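Local coordinates for putative transcriptional regulator (Clostridium difficile, PDB 3QI7), which is of unknown function but has a periplasmic-binding-protein-like fold, consistent with a putative lipoprotein that may bind a small ligand such as a sugar, at residues N233-M236 / D237-L241; Q261-P264 / S265-L269; L317-E320 / M321-D325; P334-L337 / E338-E342. All blocks are in the same frame, centred on the assembly; numbering follows the deposited sequence.

Interaction 1 of 4, residues N233-M236 / D237-L241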
loop_
_atom_site.group_PDB
_atom_site.type_symbol
_atom_site.label_atom_id
_atom_site.label_comp_id
_atom_site.label_asym_id
_atom_site.label_seq_id
_atom_site.Cartn_x
_atom_site.Cartn_y
_atom_site.Cartn_z
ATOM N N ASN A 233 -9.126 -10.169 2.313
ATOM C CA ASN A 233 -8.476 -9.814 3.582
ATOM C C ASN A 233 -7.383 -10.840 3.967
ATOM O O ASN A 233 -7.241 -11.912 3.336
ATOM C CB ASN A 233 -9.513 -9.648 4.720
ATOM C CG ASN A 233 -10.400 -10.878 4.886
ATOM O OD1 ASN A 233 -9.899 -11.996 5.079
ATOM N ND2 ASN A 233 -11.726 -10.688 4.779
ATOM N N GLU A 234 -6.624 -10.497 4.998
ATOM C CA GLU A 234 -5.441 -11.254 5.343
ATOM C C GLU A 234 -5.832 -12.638 5.840
ATOM O O GLU A 234 -5.074 -13.595 5.673
ATOM C CB GLU A 234 -4.646 -10.535 6.430
ATOM C CG GLU A 234 -4.030 -9.226 5.999
ATOM C CD GLU A 234 -3.313 -8.508 7.147
ATOM O OE1 GLU A 234 -3.464 -8.931 8.322
ATOM O OE2 GLU A 234 -2.579 -7.540 6.861
ATOM N N TYR A 235 -6.994 -12.738 6.476
ATOM C CA TYR A 235 -7.456 -14.035 6.999
ATOM C C TYR A 235 -7.721 -14.985 5.811
ATOM O O TYR A 235 -7.273 -16.133 5.814
ATOM C CB TYR A 235 -8.700 -13.883 7.886
ATOM C CG TYR A 235 -9.104 -15.189 8.548
ATOM C CD1 TYR A 235 -8.498 -15.609 9.730
ATOM C CD2 TYR A 235 -10.037 -16.025 7.965
ATOM C CE1 TYR A 235 -8.834 -16.832 10.327
ATOM C CE2 TYR A 235 -10.374 -17.246 8.552
ATOM C CZ TYR A 235 -9.766 -17.640 9.732
ATOM O OH TYR A 235 -10.112 -18.846 10.303
HETATM N N MSE A 236 -8.396 -14.480 4.778
HETATM C CA MSE A 236 -8.592 -15.245 3.536
HETATM C C MSE A 236 -7.268 -15.565 2.871
HETATM O O MSE A 236 -7.100 -16.702 2.377
HETATM C CB MSE A 236 -9.493 -14.496 2.523
HETATM C CG MSE A 236 -10.881 -14.313 2.999
HETATM SE SE MSE A 236 -12.019 -13.900 1.524
HETATM C CE MSE A 236 -13.554 -13.263 2.516
ATOM N N ASP A 237 -6.335 -14.589 2.857
ATOM C CA ASP A 237 -5.037 -14.776 2.219
ATOM C C ASP A 237 -4.321 -15.975 2.850
ATOM O O ASP A 237 -3.705 -16.794 2.155
ATOM C CB ASP A 237 -4.114 -13.563 2.383
ATOM C CG ASP A 237 -4.546 -12.363 1.548
ATOM O OD1 ASP A 237 -5.171 -12.560 0.472
ATOM O OD2 ASP A 237 -4.241 -11.246 2.006
ATOM N N GLU A 238 -4.402 -16.059 4.160
ATOM C CA GLU A 238 -3.758 -17.150 4.888
ATOM C C GLU A 238 -4.286 -18.541 4.483
ATOM O O GLU A 238 -3.504 -19.474 4.192
ATOM C CB GLU A 238 -3.915 -16.932 6.408
ATOM C CG GLU A 238 -2.965 -17.863 7.232
ATOM C CD GLU A 238 -3.045 -17.668 8.763
ATOM O OE1 GLU A 238 -4.173 -17.581 9.321
ATOM O OE2 GLU A 238 -1.968 -17.614 9.416
ATOM N N VAL A 239 -5.611 -18.673 4.485
ATOM C CA VAL A 239 -6.292 -19.919 4.083
ATOM C C VAL A 239 -5.943 -20.250 2.623
ATOM O O VAL A 239 -5.592 -21.394 2.309
ATOM C CB VAL A 239 -7.832 -19.804 4.226
ATOM C CG1 VAL A 239 -8.529 -20.995 3.566
ATOM C CG2 VAL A 239 -8.236 -19.614 5.712
ATOM N N ILE A 240 -5.987 -19.234 1.749
ATOM C CA ILE A 240 -5.725 -19.410 0.306
ATOM C C ILE A 240 -4.282 -19.813 -0.037
ATOM O O ILE A 240 -4.066 -20.679 -0.890
ATOM C CB ILE A 240 -6.113 -18.128 -0.484
ATOM C CG1 ILE A 240 -7.625 -17.985 -0.484
ATOM C CG2 ILE A 240 -5.602 -18.148 -1.949
ATOM C CD1 ILE A 240 -8.121 -16.601 -0.817
ATOM N N LEU A 241 -3.322 -19.136 0.576
ATOM C CA LEU A 241 -1.906 -19.445 0.373
ATOM C C LEU A 241 -1.552 -20.827 0.947
ATOM O O LEU A 241 -0.832 -21.595 0.323
ATOM C CB LEU A 241 -1.054 -18.358 0.997
ATOM C CG LEU A 241 -0.949 -17.053 0.190
ATOM C CD1 LEU A 241 -0.253 -15.969 1.007
ATOM C CD2 LEU A 241 -0.255 -17.271 -1.173
HETATM O O HOH W 1 -6.524 -17.896 8.581
#
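Asp-237 folds back on the carbonyl of Asn-233 in the first turn of helix 234-247, its N bonding to Asn-233 O (2.9 Å) with the donor in the carbonyl plane. Three further backbone bonds continue the ladder, among them Ile-240 N to Met-236 O at 2.8 Å; the one from Val-239 N to Tyr-235 O is weak. Asn-233 is the N-cap: its chi1 of 55° folds the amide back over the helix start, where OD1 accepts from Met-236 N at 2.9 Å in a nearly straight bond (167°). This classic side-chain cap satisfies an N-H of the first turn, just after strand 228-231 of the three-stranded parallel sheet, in a domain of the periplasmic-binding-protein clan. The carboxylate of Asp-237 lies back over the same turn, OD2 coming within 3.5 Å of Glu-234 CA, and is held by the hydroxyl of Ser-255. Glu-234, farther out, is bonded through OE2 to Gln-261. A water bridges the outer side, donating to Glu-238 OE1 at 2.5 Å and more weakly to Tyr-235 O, while resting above one face of the Tyr-235 ring near its rim. Apolar contacts are looser. Val-239 CG2 meets the Tyr-235 ring obliquely, 4.3 Å from CE2, beside helix 203-223, and on the buried flank Ile-240 CD1 approaches CB of the selenomethionine Met-236 at 4.2 Å.

Interaction 2 of 4, residues Q261-P264 / S265-L269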
loop_
_atom_site.group_PDB
_atom_site.type_symbol
_atom_site.label_atom_id
_atom_site.label_comp_id
_atom_site.label_asym_id
_atom_site.label_seq_id
_atom_site.Cartn_x
_atom_site.Cartn_y
_atom_site.Cartn_z
ATOM N N GLN A 261 3.238 -9.553 5.780
ATOM C CA GLN A 261 1.944 -10.054 6.284
ATOM C C GLN A 261 1.625 -11.403 5.693
ATOM O O GLN A 261 1.675 -11.583 4.464
ATOM C CB GLN A 261 0.801 -9.092 5.915
ATOM C CG GLN A 261 0.906 -7.749 6.526
ATOM C CD GLN A 261 0.946 -7.820 8.043
ATOM O OE1 GLN A 261 1.974 -7.528 8.655
ATOM N NE2 GLN A 261 -0.165 -8.251 8.652
ATOM N N THR A 262 1.308 -12.360 6.563
ATOM C CA THR A 262 0.798 -13.670 6.140
ATOM C C THR A 262 1.855 -14.603 5.521
ATOM O O THR A 262 1.940 -15.768 5.897
ATOM C CB THR A 262 -0.412 -13.563 5.137
ATOM O OG1 THR A 262 -1.413 -12.644 5.641
ATOM C CG2 THR A 262 -1.014 -14.957 4.922
ATOM N N TYR A 263 2.631 -14.121 4.565
ATOM C CA TYR A 263 3.650 -14.982 3.903
ATOM C C TYR A 263 4.574 -15.714 4.873
ATOM O O TYR A 263 4.748 -16.948 4.771
ATOM C CB TYR A 263 4.452 -14.222 2.825
ATOM C CG TYR A 263 3.907 -14.507 1.417
ATOM C CD1 TYR A 263 4.067 -15.768 0.843
ATOM C CD2 TYR A 263 3.204 -13.540 0.689
ATOM C CE1 TYR A 263 3.558 -16.068 -0.418
ATOM C CE2 TYR A 263 2.702 -13.829 -0.594
ATOM C CZ TYR A 263 2.875 -15.096 -1.144
ATOM O OH TYR A 263 2.411 -15.467 -2.406
ATOM N N PRO A 264 5.128 -14.992 5.854
ATOM C CA PRO A 264 6.091 -15.655 6.733
ATOM C C PRO A 264 5.523 -16.823 7.534
ATOM O O PRO A 264 6.173 -17.863 7.647
ATOM C CB PRO A 264 6.556 -14.523 7.647
ATOM C CG PRO A 264 6.383 -13.305 6.806
ATOM C CD PRO A 264 5.091 -13.536 6.099
ATOM N N SER A 265 4.321 -16.678 8.061
ATOM C CA SER A 265 3.676 -17.802 8.742
ATOM C C SER A 265 3.347 -18.950 7.761
ATOM O O SER A 265 3.507 -20.122 8.081
ATOM C CB SER A 265 2.411 -17.309 9.451
ATOM O OG SER A 265 1.395 -18.276 9.383
ATOM N N VAL A 266 2.894 -18.617 6.555
ATOM C CA VAL A 266 2.490 -19.663 5.586
ATOM C C VAL A 266 3.699 -20.476 5.104
ATOM O O VAL A 266 3.640 -21.711 5.051
ATOM C CB VAL A 266 1.691 -19.032 4.417
ATOM C CG1 VAL A 266 1.522 -20.008 3.231
ATOM C CG2 VAL A 266 0.327 -18.586 4.958
HETATM N N MSE A 267 4.800 -19.791 4.839
HETATM C CA MSE A 267 6.006 -20.435 4.310
HETATM C C MSE A 267 6.911 -21.012 5.395
HETATM O O MSE A 267 7.881 -21.684 5.080
HETATM C CB MSE A 267 6.808 -19.482 3.445
HETATM C CG MSE A 267 6.014 -18.810 2.338
HETATM SE SE MSE A 267 5.094 -20.000 1.085
HETATM C CE MSE A 267 6.568 -20.180 -0.203
ATOM N N GLY A 268 6.600 -20.748 6.660
ATOM C CA GLY A 268 7.424 -21.231 7.775
ATOM C C GLY A 268 8.692 -20.410 7.957
ATOM O O GLY A 268 9.751 -20.958 8.185
ATOM N N LEU A 269 8.593 -19.100 7.819
ATOM C CA LEU A 269 9.730 -18.193 7.986
ATOM C C LEU A 269 9.589 -17.484 9.324
ATOM O O LEU A 269 8.459 -17.238 9.779
ATOM C CB LEU A 269 9.733 -17.114 6.889
ATOM C CG LEU A 269 9.946 -17.601 5.460
ATOM C CD1 LEU A 269 9.755 -16.456 4.501
ATOM C CD2 LEU A 269 11.347 -18.218 5.352
#
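Tyr-263 lies alongside the selenomethionine Met-267, one helical turn on, and presents the edge of its ring: Met-267 CG sits in the ring plane, 3.9 Å from CD1. Met-267 bends at both chi2 (-56°) and chi3 (-89°), curling its selenium end instead of extending it. Its backbone N also bonds to Tyr-263 O at 2.8 Å, the donor nearly in line with the carbonyl. On a neighbouring flank Thr-262 and Val-266 run side by side, their CG2 methyls 3.9 Å apart, over the bond from Val-266 N to Thr-262 O (3.1 Å). Thr-262 holds the N-cap position of the short helix 263-267 without a side-chain capping bond. At the other end the chain leaves the helix at Gly-268, with a phi of 77°, and Leu-269 N turns back to Pro-264 O at 2.7 Å, which brings Leu-269 CB to 4.2 Å from Pro-264 CB. Leu-269 and Tyr-263 reach Ile-286 of helix 279-292, while Tyr-263 and Val-266 pack on Leu-241 of helix 234-247, where Ser-265 OG bonds weakly to Glu-238. Across this turn the backbone supplies the polar bonds and the side chains meet through carbon, an apolar contact.

Interaction 3 of 4, residues L317-E320 / M321-D325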
loop_
_atom_site.group_PDB
_atom_site.type_symbol
_atom_site.label_atom_id
_atom_site.label_comp_id
_atom_site.label_asym_id
_atom_site.label_seq_id
_atom_site.Cartn_x
_atom_site.Cartn_y
_atom_site.Cartn_z
ATOM N N LEU A 317 10.250 12.459 -1.685
ATOM C CA LEU A 317 9.770 13.531 -2.553
ATOM C C LEU A 317 9.781 14.857 -1.812
ATOM O O LEU A 317 10.246 15.878 -2.352
ATOM C CB LEU A 317 8.338 13.218 -3.023
ATOM C CG LEU A 317 7.822 13.675 -4.376
ATOM C CD1 LEU A 317 8.850 13.525 -5.515
ATOM C CD2 LEU A 317 6.540 12.864 -4.661
ATOM N N ALA A 318 9.223 14.860 -0.601
ATOM C CA ALA A 318 9.211 16.074 0.219
ATOM C C ALA A 318 10.636 16.614 0.384
ATOM O O ALA A 318 10.898 17.787 0.156
ATOM C CB ALA A 318 8.578 15.810 1.595
ATOM N N THR A 319 11.564 15.755 0.780
ATOM C CA THR A 319 12.982 16.155 0.938
ATOM C C THR A 319 13.569 16.781 -0.342
ATOM O O THR A 319 14.224 17.841 -0.308
ATOM C CB THR A 319 13.822 14.943 1.390
ATOM O OG1 THR A 319 13.296 14.475 2.636
ATOM C CG2 THR A 319 15.314 15.313 1.549
ATOM N N GLU A 320 13.324 16.135 -1.474
ATOM C CA GLU A 320 13.834 16.614 -2.750
ATOM C C GLU A 320 13.209 17.959 -3.080
ATOM O O GLU A 320 13.877 18.873 -3.592
ATOM C CB GLU A 320 13.513 15.607 -3.851
ATOM C CG GLU A 320 13.915 16.009 -5.277
ATOM C CD GLU A 320 15.393 15.833 -5.569
ATOM O OE1 GLU A 320 16.076 15.136 -4.798
ATOM O OE2 GLU A 320 15.863 16.393 -6.596
HETATM N N MSE A 321 11.908 18.057 -2.811
HETATM C CA MSE A 321 11.168 19.279 -3.125
HETATM C C MSE A 321 11.685 20.452 -2.300
HETATM O O MSE A 321 11.815 21.566 -2.822
HETATM C CB MSE A 321 9.652 19.075 -2.885
HETATM C CG MSE A 321 8.975 18.225 -3.947
HETATM SE SE MSE A 321 7.109 17.785 -3.453
HETATM C CE MSE A 321 6.358 19.465 -4.190
ATOM N N VAL A 322 11.940 20.219 -1.014
ATOM C CA VAL A 322 12.458 21.277 -0.145
ATOM C C VAL A 322 13.899 21.634 -0.564
ATOM O O VAL A 322 14.198 22.793 -0.759
ATOM C CB VAL A 322 12.376 20.920 1.370
ATOM C CG1 VAL A 322 12.999 22.043 2.204
ATOM C CG2 VAL A 322 10.905 20.691 1.801
ATOM N N LYS A 323 14.756 20.644 -0.776
ATOM C CA LYS A 323 16.136 20.934 -1.198
ATOM C C LYS A 323 16.213 21.673 -2.528
ATOM O O LYS A 323 17.061 22.555 -2.693
ATOM C CB LYS A 323 17.005 19.667 -1.240
ATOM C CG LYS A 323 17.509 19.260 0.118
ATOM C CD LYS A 323 18.211 17.898 0.071
ATOM C CE LYS A 323 18.971 17.639 1.354
ATOM N NZ LYS A 323 19.528 16.267 1.369
ATOM N N GLN A 324 15.324 21.350 -3.461
ATOM C CA GLN A 324 15.389 21.915 -4.809
ATOM C C GLN A 324 14.364 23.050 -5.044
ATOM O O GLN A 324 14.275 23.575 -6.151
ATOM C CB GLN A 324 15.189 20.807 -5.853
ATOM C CG GLN A 324 16.186 19.649 -5.787
ATOM C CD GLN A 324 17.606 20.056 -6.146
ATOM O OE1 GLN A 324 17.832 21.093 -6.756
ATOM N NE2 GLN A 324 18.568 19.233 -5.770
ATOM N N ASP A 325 13.599 23.423 -4.016
ATOM C CA ASP A 325 12.560 24.444 -4.171
ATOM C C ASP A 325 11.568 24.101 -5.307
ATOM O O ASP A 325 11.340 24.904 -6.215
ATOM C CB ASP A 325 13.226 25.822 -4.417
ATOM C CG ASP A 325 12.237 26.974 -4.399
ATOM O OD1 ASP A 325 11.173 26.884 -3.730
ATOM O OD2 ASP A 325 12.547 27.971 -5.064
#
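Leu-317 and Met-321, a selenomethionine, form the tight, buried side of this helical turn. Met-321 CG lies beside its own backbone N, anti to the carbonyl carbon (chi1 -74°), which sets it against the preceding turn, 3.1 Å from Leu-317 O; that oxygen also accepts from Met-321 N at 2.8 Å. A bend at chi3 then carries the methyl off to the side, with SE 4.3 Å from Leu-317 CG. Val-322 packs in the same way, its CG2 lying 3.3 Å from Ala-318 O, the acceptor of its own N-H.

A looser contact, still covered by strand 13-19, joins Thr-319 and Lys-323. They run alongside each other, their side chains meeting at CG2 and CD, 4.2 Å apart, and their polar ends part: the threonine hydroxyl bonds to Tyr-39 and to Ile-315 O, the lysine NZ to Gln-57. On the solvent side Glu-320 and Gln-324 cross obliquely, with carboxylate and amide planes 27° apart. Here it is the aliphatic part of the glutamine that meets the acid, CG lying 3.4 Å from Glu-320 OE2, while Gln-324 NE2 stays 4.0 Å from that oxygen. Gln-324 is exposed, and Asp-325, with positive phi, is the first residue to leave helical backbone angles, in a Schellman motif.

Ala-318 and Val-322 look onto the mixed sheet, against strands 88-94 and 115-118. Met-321 also reaches Ile-115, Thr-319 and Lys-323 meet strand 13-19, and Leu-317 and Glu-320 turn to helix 334-345, so that helix 306-324 lies between sheet and helix.

Interaction 4 of 4, residues P334-L337 / E338-E342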
loop_
_atom_site.group_PDB
_atom_site.type_symbol
_atom_site.label_atom_id
_atom_site.label_comp_id
_atom_site.label_asym_id
_atom_site.label_seq_id
_atom_site.Cartn_x
_atom_site.Cartn_y
_atom_site.Cartn_z
ATOM N N PRO A 334 3.539 11.563 -14.319
ATOM C CA PRO A 334 3.882 10.123 -14.255
ATOM C C PRO A 334 5.345 9.789 -14.583
ATOM O O PRO A 334 5.964 8.986 -13.858
ATOM C CB PRO A 334 2.968 9.514 -15.318
ATOM C CG PRO A 334 1.828 10.427 -15.384
ATOM C CD PRO A 334 2.387 11.785 -15.211
ATOM N N ASP A 335 5.907 10.401 -15.626
ATOM C CA ASP A 335 7.316 10.140 -16.011
ATOM C C ASP A 335 8.292 10.577 -14.927
ATOM O O ASP A 335 9.229 9.842 -14.593
ATOM C CB ASP A 335 7.696 10.802 -17.348
ATOM C CG ASP A 335 7.050 10.109 -18.566
ATOM O OD1 ASP A 335 6.657 8.910 -18.479
ATOM O OD2 ASP A 335 6.934 10.789 -19.611
ATOM N N TYR A 336 8.045 11.735 -14.336
ATOM C CA TYR A 336 8.871 12.205 -13.236
ATOM C C TYR A 336 8.847 11.240 -12.044
ATOM O O TYR A 336 9.890 10.857 -11.511
ATOM C CB TYR A 336 8.453 13.619 -12.799
ATOM C CG TYR A 336 9.330 14.128 -11.698
ATOM C CD1 TYR A 336 9.079 13.780 -10.377
ATOM C CD2 TYR A 336 10.447 14.914 -11.978
ATOM C CE1 TYR A 336 9.903 14.206 -9.359
ATOM C CE2 TYR A 336 11.274 15.356 -10.960
ATOM C CZ TYR A 336 11.002 14.982 -9.659
ATOM O OH TYR A 336 11.788 15.400 -8.631
ATOM N N LEU A 337 7.649 10.829 -11.638
ATOM C CA LEU A 337 7.497 9.971 -10.458
ATOM C C LEU A 337 8.006 8.533 -10.683
ATOM O O LEU A 337 8.575 7.906 -9.763
ATOM C CB LEU A 337 6.027 9.978 -10.022
ATOM C CG LEU A 337 5.521 11.306 -9.490
ATOM C CD1 LEU A 337 3.991 11.366 -9.528
ATOM C CD2 LEU A 337 6.084 11.556 -8.089
ATOM N N GLU A 338 7.846 8.023 -11.897
ATOM C CA GLU A 338 8.406 6.729 -12.259
ATOM C C GLU A 338 9.938 6.759 -12.249
ATOM O O GLU A 338 10.576 5.842 -11.701
ATOM C CB GLU A 338 7.841 6.249 -13.610
ATOM C CG GLU A 338 6.367 5.902 -13.482
ATOM C CD GLU A 338 5.646 5.687 -14.804
ATOM O OE1 GLU A 338 6.298 5.339 -15.827
ATOM O OE2 GLU A 338 4.410 5.865 -14.786
ATOM N N ALA A 339 10.531 7.792 -12.833
ATOM C CA ALA A 339 11.994 7.892 -12.821
ATOM C C ALA A 339 12.519 8.039 -11.387
ATOM O O ALA A 339 13.529 7.421 -11.028
ATOM C CB ALA A 339 12.478 9.061 -13.733
ATOM N N PHE A 340 11.845 8.868 -10.579
ATOM C CA PHE A 340 12.227 9.094 -9.172
ATOM C C PHE A 340 12.109 7.790 -8.382
ATOM O O PHE A 340 12.990 7.480 -7.571
ATOM C CB PHE A 340 11.361 10.184 -8.563
ATOM C CG PHE A 340 11.855 10.726 -7.238
ATOM C CD1 PHE A 340 12.977 11.523 -7.172
ATOM C CD2 PHE A 340 11.172 10.435 -6.049
ATOM C CE1 PHE A 340 13.433 12.035 -5.939
ATOM C CE2 PHE A 340 11.629 10.943 -4.803
ATOM C CZ PHE A 340 12.730 11.752 -4.762
ATOM N N THR A 341 11.087 6.980 -8.680
ATOM C CA THR A 341 10.952 5.664 -8.054
ATOM C C THR A 341 12.114 4.736 -8.447
ATOM O O THR A 341 12.636 4.037 -7.606
ATOM C CB THR A 341 9.581 5.046 -8.377
ATOM O OG1 THR A 341 8.565 5.900 -7.834
ATOM C CG2 THR A 341 9.418 3.621 -7.806
ATOM N N GLU A 342 12.524 4.732 -9.709
ATOM C CA GLU A 342 13.720 3.965 -10.100
ATOM C C GLU A 342 14.948 4.450 -9.347
ATOM O O GLU A 342 15.711 3.652 -8.770
ATOM C CB GLU A 342 13.978 4.064 -11.591
ATOM C CG GLU A 342 12.918 3.458 -12.471
ATOM C CD GLU A 342 13.022 1.970 -12.619
ATOM O OE1 GLU A 342 13.958 1.346 -12.026
ATOM O OE2 GLU A 342 12.143 1.441 -13.355
HETATM O O HOH W 2 8.141 6.707 -17.276
#
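Thr-341 and Leu-337 share a doubly used carbonyl. With chi1 at -62° the threonine OG1 stands beside its own backbone N and donates to Leu-337 O at 2.8 Å, while Thr-341 N bonds to the same oxygen at 2.9 Å; the two donors arrive from opposite faces of the carbonyl plane. Glu-338 likewise keeps CG beside its backbone N (chi1 -69°), but its chain then extends back along the helix over Pro-334, bringing CG to 3.1 Å from Pro-334 O and OE2 to 4.0 Å from Pro-334 CB. That reach takes OE2 to the backbone N of Phe-351, on strand 349-353, which is its hydrogen-bond donor. Tyr-336 and Phe-340 both swing CG anti to the backbone N and project from one flank, the tyrosine CE1 meeting Phe-340 CB obliquely at 4.4 Å. Phe-340 and Leu-337 pack on helix 306-324, so helix 334-345 is clasped between that helix and the strand. On the exposed side Asp-335 OD1 and Glu-338 OE1 are 4.5 Å apart, and a water donates to both, at 2.9 Å to the aspartate and 2.7 Å to the glutamate. The two like charges would tend to repel, and this bridging water, together with the strand N-H on the other glutamate oxygen, probably eases their proximity.

Overall arrangement
Following the chain, the four contacts come in series; none nests within or crosses another, and each closes a single turn at a helix start, end or middle. Interactions 1 and 2, on the consecutive helices 234-247 and 263-267, touch directly, with Glu-238 against Thr-262, tying helix 234-247, which follows strand 228-231 of the three-stranded parallel sheet, to helix 263-267. Interactions 3 and 4 form a second touching pair, with Leu-317 against Leu-337 and Phe-340, joining helices 306-324 and 334-345 beside the mixed sheet. The pairs are separate: the centres of interactions 1 and 3 lie about 40 Å apart, on opposite sides of the chain's centre.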